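Pancreatic lipase related protein 2 (Equus caballus, PDB 1W52) probably hydrolyses galactolipids and triacylglycerols to release fatty acids, as a secreted pancreatic-type lipase of the alpha/beta-hydrolase superfamily. Local coordinates at residues F74-F79 and I104-S109; L283-D288 and F299-G304; I204-S209 and K234-C239; I346-S351 and S383-D388. All coordinates share one frame; numbering follows the deposited sequence.

Contact 1: F74-F79 and I104-S109; sequences FVIHGF and ISVDWS. With DDQ (decylamine-N,N-dimethyl-N-oxide), chain C.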
loop_
_atom_site.group_PDB
_atom_site.type_symbol
_atom_site.label_atom_id
_atom_site.label_comp_id
_atom_site.label_asym_id
_atom_site.label_seq_id
_atom_site.Cartn_x
_atom_site.Cartn_y
_atom_site.Cartn_z
ATOM N N PHE A 74 -10.868 -12.277 2.527
ATOM C CA PHE A 74 -11.396 -12.240 1.176
ATOM C C PHE A 74 -10.456 -11.343 0.378
ATOM O O PHE A 74 -10.013 -10.280 0.865
ATOM C CB PHE A 74 -12.766 -11.600 1.205
ATOM C CG PHE A 74 -13.894 -12.547 1.597
ATOM C CD1 PHE A 74 -14.652 -12.342 2.782
ATOM C CD2 PHE A 74 -14.264 -13.587 0.759
ATOM C CE1 PHE A 74 -15.709 -13.146 3.085
ATOM C CE2 PHE A 74 -15.331 -14.398 1.086
ATOM C CZ PHE A 74 -16.049 -14.163 2.243
ATOM N N VAL A 75 -10.162 -11.761 -0.842
ATOM C CA VAL A 75 -9.310 -10.992 -1.739
ATOM C C VAL A 75 -10.004 -10.809 -3.072
ATOM O O VAL A 75 -10.121 -11.730 -3.831
ATOM C CB VAL A 75 -8.038 -11.738 -1.952
ATOM C CG1 VAL A 75 -7.203 -11.062 -2.982
ATOM C CG2 VAL A 75 -7.285 -11.809 -0.625
ATOM N N ILE A 76 -10.456 -9.618 -3.372
ATOM C CA ILE A 76 -11.195 -9.347 -4.610
ATOM C C ILE A 76 -10.369 -8.533 -5.656
ATOM O O ILE A 76 -9.927 -7.403 -5.368
ATOM C CB ILE A 76 -12.455 -8.546 -4.235
ATOM C CG1 ILE A 76 -13.128 -9.144 -2.984
ATOM C CG2 ILE A 76 -13.406 -8.490 -5.427
ATOM C CD1 ILE A 76 -14.224 -8.271 -2.381
ATOM N N HIS A 77 -10.215 -9.082 -6.860
ATOM C CA HIS A 77 -9.550 -8.366 -7.955
ATOM C C HIS A 77 -10.452 -7.291 -8.581
ATOM O O HIS A 77 -11.631 -7.128 -8.221
ATOM C CB HIS A 77 -9.095 -9.333 -9.051
ATOM C CG HIS A 77 -10.217 -9.863 -9.882
ATOM N ND1 HIS A 77 -10.294 -11.180 -10.269
ATOM C CD2 HIS A 77 -11.334 -9.274 -10.365
ATOM C CE1 HIS A 77 -11.388 -11.371 -10.984
ATOM N NE2 HIS A 77 -12.040 -10.229 -11.055
ATOM N N GLY A 78 -9.920 -6.550 -9.538
ATOM C CA GLY A 78 -10.762 -5.593 -10.224
ATOM C C GLY A 78 -10.850 -5.801 -11.722
ATOM O O GLY A 78 -10.647 -6.931 -12.201
ATOM N N PHE A 79 -11.148 -4.678 -12.427
ATOM C CA PHE A 79 -11.258 -4.579 -13.912
ATOM C C PHE A 79 -10.189 -5.395 -14.616
ATOM O O PHE A 79 -8.982 -5.212 -14.380
ATOM C CB PHE A 79 -11.132 -3.103 -14.309
ATOM C CG PHE A 79 -11.404 -2.804 -15.765
ATOM C CD1 PHE A 79 -12.658 -2.939 -16.317
ATOM C CD2 PHE A 79 -10.403 -2.327 -16.578
ATOM C CE1 PHE A 79 -12.873 -2.673 -17.655
ATOM C CE2 PHE A 79 -10.657 -2.052 -17.918
ATOM C CZ PHE A 79 -11.891 -2.235 -18.430
ATOM N N ILE A 104 -10.252 -16.604 1.164
ATOM C CA ILE A 104 -10.983 -16.767 -0.097
ATOM C C ILE A 104 -10.626 -15.679 -1.126
ATOM O O ILE A 104 -10.576 -14.475 -0.809
ATOM C CB ILE A 104 -12.527 -16.716 0.113
ATOM C CG1 ILE A 104 -12.998 -17.635 1.252
ATOM C CG2 ILE A 104 -13.245 -17.051 -1.191
ATOM C CD1 ILE A 104 -14.316 -17.184 1.852
ATOM N N SER A 105 -10.421 -16.139 -2.360
ATOM C CA SER A 105 -10.133 -15.307 -3.509
ATOM C C SER A 105 -11.425 -15.236 -4.274
ATOM O O SER A 105 -11.994 -16.261 -4.597
ATOM C CB SER A 105 -9.031 -15.959 -4.338
ATOM O OG SER A 105 -8.919 -15.364 -5.626
ATOM N N VAL A 106 -11.924 -14.028 -4.495
ATOM C CA VAL A 106 -13.194 -13.820 -5.180
ATOM C C VAL A 106 -12.936 -13.608 -6.678
ATOM O O VAL A 106 -12.581 -12.507 -7.096
ATOM C CB VAL A 106 -13.928 -12.608 -4.614
ATOM C CG1 VAL A 106 -15.234 -12.360 -5.392
ATOM C CG2 VAL A 106 -14.204 -12.781 -3.118
ATOM N N ASP A 107 -13.092 -14.657 -7.480
ATOM C CA ASP A 107 -12.845 -14.548 -8.909
ATOM C C ASP A 107 -14.096 -14.159 -9.654
ATOM O O ASP A 107 -15.038 -14.919 -9.688
ATOM C CB ASP A 107 -12.352 -15.869 -9.471
ATOM C CG ASP A 107 -12.263 -15.858 -11.002
ATOM O OD1 ASP A 107 -13.306 -15.875 -11.639
ATOM O OD2 ASP A 107 -11.215 -15.842 -11.663
ATOM N N TRP A 108 -14.111 -12.981 -10.270
ATOM C CA TRP A 108 -15.241 -12.586 -11.120
ATOM C C TRP A 108 -14.765 -12.151 -12.481
ATOM O O TRP A 108 -15.335 -11.255 -13.086
ATOM C CB TRP A 108 -16.060 -11.485 -10.482
ATOM C CG TRP A 108 -15.313 -10.275 -10.175
ATOM C CD1 TRP A 108 -14.302 -10.148 -9.288
ATOM C CD2 TRP A 108 -15.540 -8.969 -10.713
ATOM N NE1 TRP A 108 -13.878 -8.839 -9.230
ATOM C CE2 TRP A 108 -14.620 -8.093 -10.097
ATOM C CE3 TRP A 108 -16.422 -8.450 -11.661
ATOM C CZ2 TRP A 108 -14.562 -6.738 -10.384
ATOM C CZ3 TRP A 108 -16.367 -7.087 -11.937
ATOM C CH2 TRP A 108 -15.444 -6.252 -11.297
ATOM N N SER A 109 -13.731 -12.835 -12.951
ATOM C CA SER A 109 -12.992 -12.468 -14.146
ATOM C C SER A 109 -13.863 -12.120 -15.333
ATOM O O SER A 109 -13.768 -11.021 -15.913
ATOM C CB SER A 109 -12.063 -13.613 -14.541
ATOM O OG SER A 109 -12.697 -14.860 -14.378
HETATM N N1 DDQ C . -3.407 -7.878 -14.700
HETATM O O1 DDQ C . -3.510 -8.359 -13.545
HETATM C CM1 DDQ C . -2.025 -8.175 -15.222
HETATM C CM2 DDQ C . -4.412 -8.482 -15.624
HETATM C C1 DDQ C . -3.615 -6.417 -14.462
HETATM C C2 DDQ C . -5.053 -5.890 -14.550
HETATM C C3 DDQ C . -5.110 -4.807 -15.620
HETATM C C4 DDQ C . -5.055 -3.390 -15.067
HETATM C C5 DDQ C . -6.267 -2.589 -15.512
HETATM C C6 DDQ C . -6.119 -1.225 -14.896
HETATM C C7 DDQ C . -7.320 -0.363 -15.150
HETATM C C8 DDQ C . -7.983 0.076 -13.859
HETATM C C9 DDQ C . -9.332 0.731 -14.175
HETATM C C10 DDQ C . -9.711 1.862 -13.244
#
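Val75 is locked between Ile104 and Val106 in parallel register: Val75 N donates to Ile104 O over 2.7 Å, Val106 N donates to Val75 O over 3.0 Å, and the axes of 74-76 and 104-107 diverge by 27°. With helix 87-96 these strands make a beta-alpha-beta unit of the alpha/beta-hydrolase sheet. Phe74, Ile76, Ile104 and Val106 share one face, which helix 116-141 covers at Phe74 and Val106 and helix 155-166 at Ile76. Because CG1 of Val106 is anti to the backbone N (chi1 177°), CG2 is left to meet both Ile76 CG1 at 3.8 Å and Phe74 CD2 at 4.0 Å. Beyond the strands, the His77 imidazole and the five-membered ring of Trp108 are arranged as an offset stack, planes 27° apart, but atoms of both are modelled too close, so the overlap is doubtful. Trp108 NE1 also donates to His77 O at 3.0 Å, with the same reserve. A leucine in place of Trp108 would probably leave the imidazole without its flat ring partner and freer to turn. Past Gly78, close to the predicted nucleophile Ser154, the chain enters the detergent pocket, where Phe79 CD2 lies 3.9 Å from DDQ C7.

Contact 2: L283-D288 and F299-G304; sequences LAYPCD and FPCPAG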
loop_
_atom_site.group_PDB
_atom_site.type_symbol
_atom_site.label_atom_id
_atom_site.label_comp_id
_atom_site.label_asym_id
_atom_site.label_seq_id
_atom_site.Cartn_x
_atom_site.Cartn_y
_atom_site.Cartn_z
ATOM N N LEU A 283 6.598 1.037 7.383
ATOM C CA LEU A 283 6.048 1.800 8.476
ATOM C C LEU A 283 5.578 3.154 8.015
ATOM O O LEU A 283 6.348 3.937 7.529
ATOM C CB LEU A 283 7.093 2.015 9.553
ATOM C CG LEU A 283 7.608 0.846 10.429
ATOM C CD1 LEU A 283 8.558 -0.154 9.699
ATOM C CD2 LEU A 283 8.317 1.466 11.613
ATOM N N ALA A 284 4.315 3.460 8.186
ATOM C CA ALA A 284 3.856 4.766 7.798
ATOM C C ALA A 284 4.051 5.793 8.903
ATOM O O ALA A 284 4.024 5.489 10.084
ATOM C CB ALA A 284 2.416 4.678 7.407
ATOM N N TYR A 285 4.234 7.030 8.506
ATOM C CA TYR A 285 4.494 8.098 9.459
ATOM C C TYR A 285 3.375 9.083 9.272
ATOM O O TYR A 285 2.974 9.322 8.147
ATOM C CB TYR A 285 5.827 8.820 9.179
ATOM C CG TYR A 285 7.062 7.962 9.347
ATOM C CD1 TYR A 285 7.274 6.900 8.522
ATOM C CD2 TYR A 285 8.006 8.214 10.326
ATOM C CE1 TYR A 285 8.334 6.114 8.638
ATOM C CE2 TYR A 285 9.126 7.376 10.449
ATOM C CZ TYR A 285 9.257 6.334 9.581
ATOM O OH TYR A 285 10.307 5.450 9.549
ATOM N N PRO A 286 2.862 9.690 10.324
ATOM C CA PRO A 286 1.719 10.592 10.144
ATOM C C PRO A 286 2.265 11.943 9.722
ATOM O O PRO A 286 3.428 12.179 10.077
ATOM C CB PRO A 286 1.079 10.596 11.523
ATOM C CG PRO A 286 1.871 9.468 12.289
ATOM C CD PRO A 286 3.267 9.573 11.730
ATOM N N CYS A 287 1.500 12.743 8.965
ATOM C CA CYS A 287 1.986 13.987 8.388
ATOM C C CYS A 287 0.908 14.686 7.623
ATOM O O CYS A 287 -0.038 14.053 7.238
ATOM C CB CYS A 287 3.112 13.718 7.418
ATOM S SG CYS A 287 4.483 14.894 7.576
ATOM N N ASP A 288 1.055 15.988 7.380
ATOM C CA ASP A 288 0.004 16.784 6.719
ATOM C C ASP A 288 0.082 16.621 5.244
ATOM O O ASP A 288 -0.907 16.756 4.566
ATOM C CB ASP A 288 0.165 18.287 6.962
ATOM C CG ASP A 288 0.391 18.626 8.421
ATOM O OD1 ASP A 288 -0.522 18.320 9.227
ATOM O OD2 ASP A 288 1.432 19.192 8.855
ATOM N N PHE A 299 9.250 12.982 11.843
ATOM C CA PHE A 299 10.183 11.894 12.156
ATOM C C PHE A 299 10.696 11.955 13.644
ATOM O O PHE A 299 10.842 13.030 14.221
ATOM C CB PHE A 299 11.311 11.964 11.134
ATOM C CG PHE A 299 12.344 10.867 11.235
ATOM C CD1 PHE A 299 13.416 10.997 12.063
ATOM C CD2 PHE A 299 12.277 9.738 10.438
ATOM C CE1 PHE A 299 14.392 9.973 12.146
ATOM C CE2 PHE A 299 13.262 8.695 10.506
ATOM C CZ PHE A 299 14.310 8.819 11.364
ATOM N N PRO A 300 10.956 10.814 14.281
ATOM C CA PRO A 300 10.715 9.459 13.754
ATOM C C PRO A 300 9.341 8.930 14.141
ATOM O O PRO A 300 8.446 9.714 14.476
ATOM C CB PRO A 300 11.839 8.626 14.404
ATOM C CG PRO A 300 12.112 9.315 15.660
ATOM C CD PRO A 300 11.587 10.765 15.598
ATOM N N CYS A 301 9.168 7.620 14.068
ATOM C CA CYS A 301 7.931 7.030 14.473
ATOM C C CYS A 301 7.490 7.706 15.759
ATOM O O CYS A 301 8.358 7.977 16.611
ATOM C CB CYS A 301 8.148 5.544 14.683
ATOM S SG CYS A 301 8.305 4.671 13.097
ATOM N N PRO A 302 6.169 7.945 15.912
ATOM C CA PRO A 302 5.598 8.716 17.039
ATOM C C PRO A 302 5.560 7.931 18.375
ATOM O O PRO A 302 6.060 6.788 18.415
ATOM C CB PRO A 302 4.165 8.993 16.562
ATOM C CG PRO A 302 3.830 7.771 15.771
ATOM C CD PRO A 302 5.106 7.416 15.033
ATOM N N ALA A 303 4.971 8.512 19.434
ATOM C CA ALA A 303 4.916 7.864 20.761
ATOM C C ALA A 303 4.814 6.325 20.664
ATOM O O ALA A 303 5.827 5.623 20.808
ATOM C CB ALA A 303 3.772 8.444 21.605
ATOM N N GLY A 304 3.632 5.800 20.363
ATOM C CA GLY A 304 3.417 4.371 20.474
ATOM C C GLY A 304 4.082 3.493 19.435
ATOM O O GLY A 304 4.199 2.285 19.619
#
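Tyr285 and Cys301 centre an apolar and sulfur-aromatic contact that packs the loop 299-304 against the short, weakly bonded strand 285-286, outermost at one end of the lipase sheet. Three observations support this reading. First, the Cys301 sulfur lies obliquely beside the tyrosine ring, SG being 4.4 Å from the centroid of Tyr285 and 33° off the ring normal. Second, the ring is touched mostly along one side: Tyr285 CE2 is 3.6 Å from Cys301 N and 3.9 Å from Phe299 CD2, and the Pro300 carbonyl carbon lies at the ring edge, near its plane. The tyrosine reaches this position with CG anti to its own carbonyl carbon (chi1 -65°). Third, smaller apolar groups extend the patch, Leu283 CD2 meeting Cys301 SG at 3.5 Å and Pro286 CG facing Pro302 CG at 4.3 Å. A cis peptide precedes Pro300 and brings its CB 3.6 Å above the centre of the Phe299 ring, while Phe299 touches Arg341 and Arg343 of strand 340-344. Two disulfides tie the region covalently, Cys301 to Cys306 and Cys287 to Cys298. Since Cys301 SG is in a disulfide it has no thiol proton to give, and the segments share no directed polar bond; cohesion between them probably comes mainly from apolar packing, with the disulfides and backbone bonds elsewhere in the same chain holding each in place.

Contact 3: I204-S209 and K234-C239; sequences IHTDAS and KQMPGC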
loop_
_atom_site.group_PDB
_atom_site.type_symbol
_atom_site.label_atom_id
_atom_site.label_comp_id
_atom_site.label_asym_id
_atom_site.label_seq_id
_atom_site.Cartn_x
_atom_site.Cartn_y
_atom_site.Cartn_z
ATOM N N ILE A 204 -4.433 1.834 0.759
ATOM C CA ILE A 204 -3.162 2.155 0.123
ATOM C C ILE A 204 -3.375 2.837 -1.239
ATOM O O ILE A 204 -4.045 2.297 -2.104
ATOM C CB ILE A 204 -2.310 0.899 -0.012
ATOM C CG1 ILE A 204 -2.124 0.307 1.358
ATOM C CG2 ILE A 204 -0.918 1.232 -0.559
ATOM C CD1 ILE A 204 -1.447 -1.057 1.318
ATOM N N HIS A 205 -2.784 4.025 -1.393
ATOM C CA HIS A 205 -2.926 4.868 -2.591
ATOM C C HIS A 205 -1.598 4.892 -3.366
ATOM O O HIS A 205 -0.645 5.524 -2.914
ATOM C CB HIS A 205 -3.178 6.319 -2.211
ATOM C CG HIS A 205 -4.443 6.578 -1.438
ATOM N ND1 HIS A 205 -5.583 7.080 -2.032
ATOM C CD2 HIS A 205 -4.708 6.512 -0.107
ATOM C CE1 HIS A 205 -6.504 7.276 -1.103
ATOM N NE2 HIS A 205 -6.003 6.927 0.070
ATOM N N THR A 206 -1.549 4.209 -4.511
ATOM C CA THR A 206 -0.349 4.179 -5.347
ATOM C C THR A 206 -0.455 4.895 -6.693
ATOM O O THR A 206 0.564 5.081 -7.306
ATOM C CB THR A 206 0.120 2.730 -5.624
ATOM O OG1 THR A 206 -0.957 1.968 -6.210
ATOM C CG2 THR A 206 0.467 1.998 -4.299
ATOM N N ASP A 207 -1.647 5.278 -7.169
ATOM C CA ASP A 207 -1.780 5.828 -8.534
ATOM C C ASP A 207 -2.784 6.964 -8.551
ATOM O O ASP A 207 -3.597 7.088 -9.440
ATOM C CB ASP A 207 -2.197 4.708 -9.496
ATOM C CG ASP A 207 -2.118 5.093 -10.989
ATOM O OD1 ASP A 207 -1.296 5.976 -11.304
ATOM O OD2 ASP A 207 -2.833 4.546 -11.882
ATOM N N ALA A 208 -2.667 7.826 -7.552
ATOM C CA ALA A 208 -3.600 8.918 -7.232
ATOM C C ALA A 208 -3.425 10.270 -8.018
ATOM O O ALA A 208 -3.996 11.335 -7.694
ATOM C CB ALA A 208 -3.464 9.173 -5.752
ATOM N N SER A 209 -2.595 10.245 -9.054
ATOM C CA SER A 209 -2.642 11.288 -10.104
ATOM C C SER A 209 -4.089 11.356 -10.618
ATOM O O SER A 209 -4.928 10.421 -10.395
ATOM C CB SER A 209 -1.648 10.955 -11.228
ATOM O OG SER A 209 -0.694 9.966 -10.762
ATOM N N LYS A 234 1.577 9.020 -5.846
ATOM C CA LYS A 234 1.308 9.368 -7.246
ATOM C C LYS A 234 2.298 8.699 -8.222
ATOM O O LYS A 234 1.899 8.306 -9.305
ATOM C CB LYS A 234 1.243 10.898 -7.408
ATOM C CG LYS A 234 0.239 11.526 -6.430
ATOM C CD LYS A 234 -0.485 12.805 -6.907
ATOM C CE LYS A 234 -0.039 14.054 -6.147
ATOM N NZ LYS A 234 1.114 14.754 -6.892
ATOM N N GLN A 235 3.561 8.541 -7.845
ATOM C CA GLN A 235 4.532 7.960 -8.741
ATOM C C GLN A 235 5.361 7.023 -7.919
ATOM O O GLN A 235 6.016 7.403 -7.012
ATOM C CB GLN A 235 5.378 9.048 -9.409
ATOM C CG GLN A 235 4.556 9.989 -10.441
ATOM C CD GLN A 235 5.233 11.402 -10.770
ATOM O OE1 GLN A 235 6.326 11.720 -10.275
ATOM N NE2 GLN A 235 4.564 12.207 -11.604
ATOM N N MET A 236 5.244 5.756 -8.199
ATOM C CA MET A 236 5.857 4.745 -7.389
ATOM C C MET A 236 7.191 4.480 -8.064
ATOM O O MET A 236 7.242 4.436 -9.268
ATOM C CB MET A 236 5.035 3.429 -7.389
ATOM C CG MET A 236 3.683 3.477 -6.760
ATOM S SD MET A 236 3.703 4.217 -5.149
ATOM C CE MET A 236 3.149 5.897 -5.471
ATOM N N PRO A 237 8.244 4.287 -7.272
ATOM C CA PRO A 237 9.529 3.813 -7.741
ATOM C C PRO A 237 9.426 2.460 -8.339
ATOM O O PRO A 237 8.694 1.609 -7.777
ATOM C CB PRO A 237 10.330 3.719 -6.452
ATOM C CG PRO A 237 9.759 4.786 -5.671
ATOM C CD PRO A 237 8.302 4.551 -5.832
ATOM N N GLY A 238 10.179 2.266 -9.425
ATOM C CA GLY A 238 10.223 1.023 -10.160
ATOM C C GLY A 238 9.395 1.155 -11.422
ATOM O O GLY A 238 9.488 0.339 -12.333
ATOM N N CYS A 239 8.545 2.165 -11.451
ATOM C CA CYS A 239 7.632 2.377 -12.548
ATOM C C CYS A 239 8.130 3.563 -13.328
ATOM O O CYS A 239 8.724 4.470 -12.748
ATOM C CB CYS A 239 6.235 2.718 -12.020
ATOM S SG CYS A 239 5.477 1.438 -11.048
#
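Thr206 and Met236 meet where two loops of the alpha/beta-hydrolase domain come together beside the predicted catalytic triad: one, 204-209, leaves strand 201-204, and the other comes after strand 226-230. The backbones approach most nearly at Asp207 and Lys234, whose CA atoms are 4.9 Å apart. Met236 directs its CB toward the other loop, and bends at chi2 (-49°) and chi3 (99°) fold its chain back over Thr206. The methyl CE consequently rests 3.3 Å from Thr206 O, while Met236 CG lies 3.8 Å from Thr206 CB; the two side chains cross at about a right angle. The threonine hydroxyl is engaged elsewhere, OG1 bonding to Asn264 O, and OD1 of the same asparagine accepts from Met236 N, so Asn264 ties both loops to the segment bearing His265. An alanine in place of Met236 would probably open a gap over Thr206, whose carbonyl oxygen and CB would lose their apolar cover. At the outer end Lys234 lays its aliphatic stem along the chain, CD being 3.9 Å from Ala208 O, before the amine leads away. Ser209 OG comes within 3.4 Å of Lys234 O, but at an angle too poor for a hydrogen bond. Met236 to Cys239 form a type II beta turn, and Cys239 is held by a disulfide to Cys263. On the inner side the amides of Thr206 and, weakly, Asp207 donate to OD1 of Asp178, the predicted charge-relay acid. Loops gathered round the catalytic residues at the carboxyl ends of the strands are a hallmark of the alpha/beta-hydrolase fold.

Contact 4: I346-S351 and S383-D388; sequences ITLAGS and SSYTLD
Leu348 packs on the Tyr385 ring on the tighter side of this contact, whereas Ser384 and Thr386 lie on its open side and Thr347 forms the polar border between the two. The segments belong to the C-terminal PLAT domain, a beta-sandwich, and continue the antiparallel course of strands 340-344 and 387-391. On the packed side, Leu348 CD1 reaches the edge of the tyrosine ring in its plane, 3.5 Å from Tyr385 CE1. With CG anti to its carbonyl carbon (chi1 -65°), Tyr385 turns its ring toward that methyl and also stacks on Phe375. Ile346, buried like Leu348, meets Tyr385 through its backbone and sends its side chain toward Ile422. That backbone bond, Ile346 N to Tyr385 O at 3.0 Å, is bent; its N-H...O angle is 132° and the donor stands well above the carbonyl plane, evidence of irregular pairing here. The two segments separate beyond Leu348, where Gly350 and Ser351 are exposed and make no contact with 383-388. Ser384 and Thr386 are likewise solvent-facing, and little of Thr386 is covered by the facing segment. At the border, Thr347 OG1, anti to its own carbonyl carbon, donates to Ser383 O at 3.1 Å, tilted 29° from the carbonyl plane.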
loop_
_atom_site.group_PDB
_atom_site.type_symbol
_atom_site.label_atom_id
_atom_site.label_comp_id
_atom_site.label_asym_id
_atom_site.label_seq_id
_atom_site.Cartn_x
_atom_site.Cartn_y
_atom_site.Cartn_z
ATOM N N ILE A 346 24.837 15.989 9.636
ATOM C CA ILE A 346 26.263 16.274 9.491
ATOM C C ILE A 346 26.478 17.782 9.741
ATOM O O ILE A 346 25.940 18.613 9.021
ATOM C CB ILE A 346 26.795 15.782 8.102
ATOM C CG1 ILE A 346 27.081 14.263 8.178
ATOM C CG2 ILE A 346 28.043 16.534 7.709
ATOM C CD1 ILE A 346 27.538 13.536 6.895
ATOM N N THR A 347 27.201 18.092 10.821
ATOM C CA THR A 347 27.698 19.436 11.132
ATOM C C THR A 347 29.134 19.541 10.645
ATOM O O THR A 347 29.949 18.638 10.880
ATOM C CB THR A 347 27.656 19.708 12.663
ATOM O OG1 THR A 347 26.335 20.079 13.071
ATOM C CG2 THR A 347 28.502 20.931 13.039
ATOM N N LEU A 348 29.451 20.652 9.986
ATOM C CA LEU A 348 30.735 20.767 9.301
ATOM C C LEU A 348 31.851 21.221 10.227
ATOM O O LEU A 348 31.642 21.445 11.420
ATOM C CB LEU A 348 30.615 21.682 8.077
ATOM C CG LEU A 348 29.909 21.011 6.889
ATOM C CD1 LEU A 348 29.877 21.964 5.725
ATOM C CD2 LEU A 348 30.556 19.673 6.458
ATOM N N ALA A 349 33.050 21.310 9.672
ATOM C CA ALA A 349 34.196 21.767 10.422
ATOM C C ALA A 349 35.174 22.445 9.465
ATOM O O ALA A 349 34.833 22.707 8.303
ATOM C CB ALA A 349 34.834 20.589 11.137
ATOM N N GLY A 350 36.361 22.776 9.976
ATOM C CA GLY A 350 37.475 23.253 9.164
ATOM C C GLY A 350 37.683 24.760 9.165
ATOM O O GLY A 350 37.288 25.460 10.113
ATOM N N SER A 351 38.312 25.250 8.089
ATOM C CA SER A 351 38.646 26.670 7.936
ATOM C C SER A 351 38.083 27.274 6.646
ATOM O O SER A 351 37.363 28.279 6.677
ATOM C CB SER A 351 40.170 26.864 7.983
ATOM O OG SER A 351 40.521 28.098 8.594
ATOM N N SER A 383 28.533 24.468 11.021
ATOM C CA SER A 383 27.115 24.759 10.819
ATOM C C SER A 383 26.330 23.464 11.137
ATOM O O SER A 383 26.321 23.034 12.295
ATOM C CB SER A 383 26.864 25.286 9.397
ATOM O OG SER A 383 27.515 24.485 8.425
ATOM N N SER A 384 25.698 22.842 10.139
ATOM C CA SER A 384 24.954 21.581 10.316
ATOM C C SER A 384 24.039 21.336 9.129
ATOM O O SER A 384 23.524 22.286 8.529
ATOM C CB SER A 384 24.124 21.532 11.608
ATOM O OG SER A 384 23.099 22.501 11.600
ATOM N N TYR A 385 23.801 20.056 8.840
ATOM C CA TYR A 385 23.213 19.635 7.568
ATOM C C TYR A 385 22.648 18.184 7.628
ATOM O O TYR A 385 23.383 17.212 7.364
ATOM C CB TYR A 385 24.268 19.783 6.428
ATOM C CG TYR A 385 24.737 21.231 6.096
ATOM C CD1 TYR A 385 26.095 21.522 5.890
ATOM C CD2 TYR A 385 23.818 22.300 5.973
ATOM C CE1 TYR A 385 26.520 22.832 5.593
ATOM C CE2 TYR A 385 24.247 23.608 5.675
ATOM C CZ TYR A 385 25.597 23.860 5.486
ATOM O OH TYR A 385 26.031 25.130 5.185
ATOM N N THR A 386 21.350 18.063 7.968
ATOM C CA THR A 386 20.636 16.762 8.009
ATOM C C THR A 386 19.837 16.425 6.751
ATOM O O THR A 386 19.472 17.304 5.958
ATOM C CB THR A 386 19.622 16.673 9.190
ATOM O OG1 THR A 386 18.816 17.847 9.248
ATOM C CG2 THR A 386 20.281 16.672 10.485
ATOM N N LEU A 387 19.513 15.135 6.629
ATOM C CA LEU A 387 18.605 14.622 5.591
ATOM C C LEU A 387 18.131 13.157 5.842
ATOM O O LEU A 387 18.941 12.235 6.011
ATOM C CB LEU A 387 19.241 14.743 4.191
ATOM C CG LEU A 387 18.370 14.354 2.981
ATOM C CD1 LEU A 387 17.558 15.541 2.437
ATOM C CD2 LEU A 387 19.233 13.705 1.903
ATOM N N ASP A 388 16.814 12.955 5.803
ATOM C CA ASP A 388 16.211 11.651 6.021
ATOM C C ASP A 388 16.413 10.789 4.809
ATOM O O ASP A 388 16.391 11.290 3.719
ATOM C CB ASP A 388 14.743 11.856 6.355
ATOM C CG ASP A 388 14.572 12.571 7.693
ATOM O OD1 ASP A 388 15.373 12.220 8.592
ATOM O OD2 ASP A 388 13.735 13.475 7.958
#

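How the contacts relate
Contacts 1, 2 and 3 belong to the lipase part of the chain and contact 4 to the PLAT domain. Contacts 1 and 3 approach the predicted triad through different members: Gly78 is about 5 Å from the Ser154 side chain, whereas the Asp207 side chain is about 3 Å from that of Asp178. Their centres are about 22 Å apart, and contact 1 alone touches the detergent. Contact 2 shares the large sheet with contact 1 but lies toward its far end, about 32 Å away between centres. It borders the PLAT domain instead, Phe299 CD1 packing 4.2 Å from Asp388 OD1 of contact 4. Contacts 1 and 4 are the most distant, about 52 Å between centres.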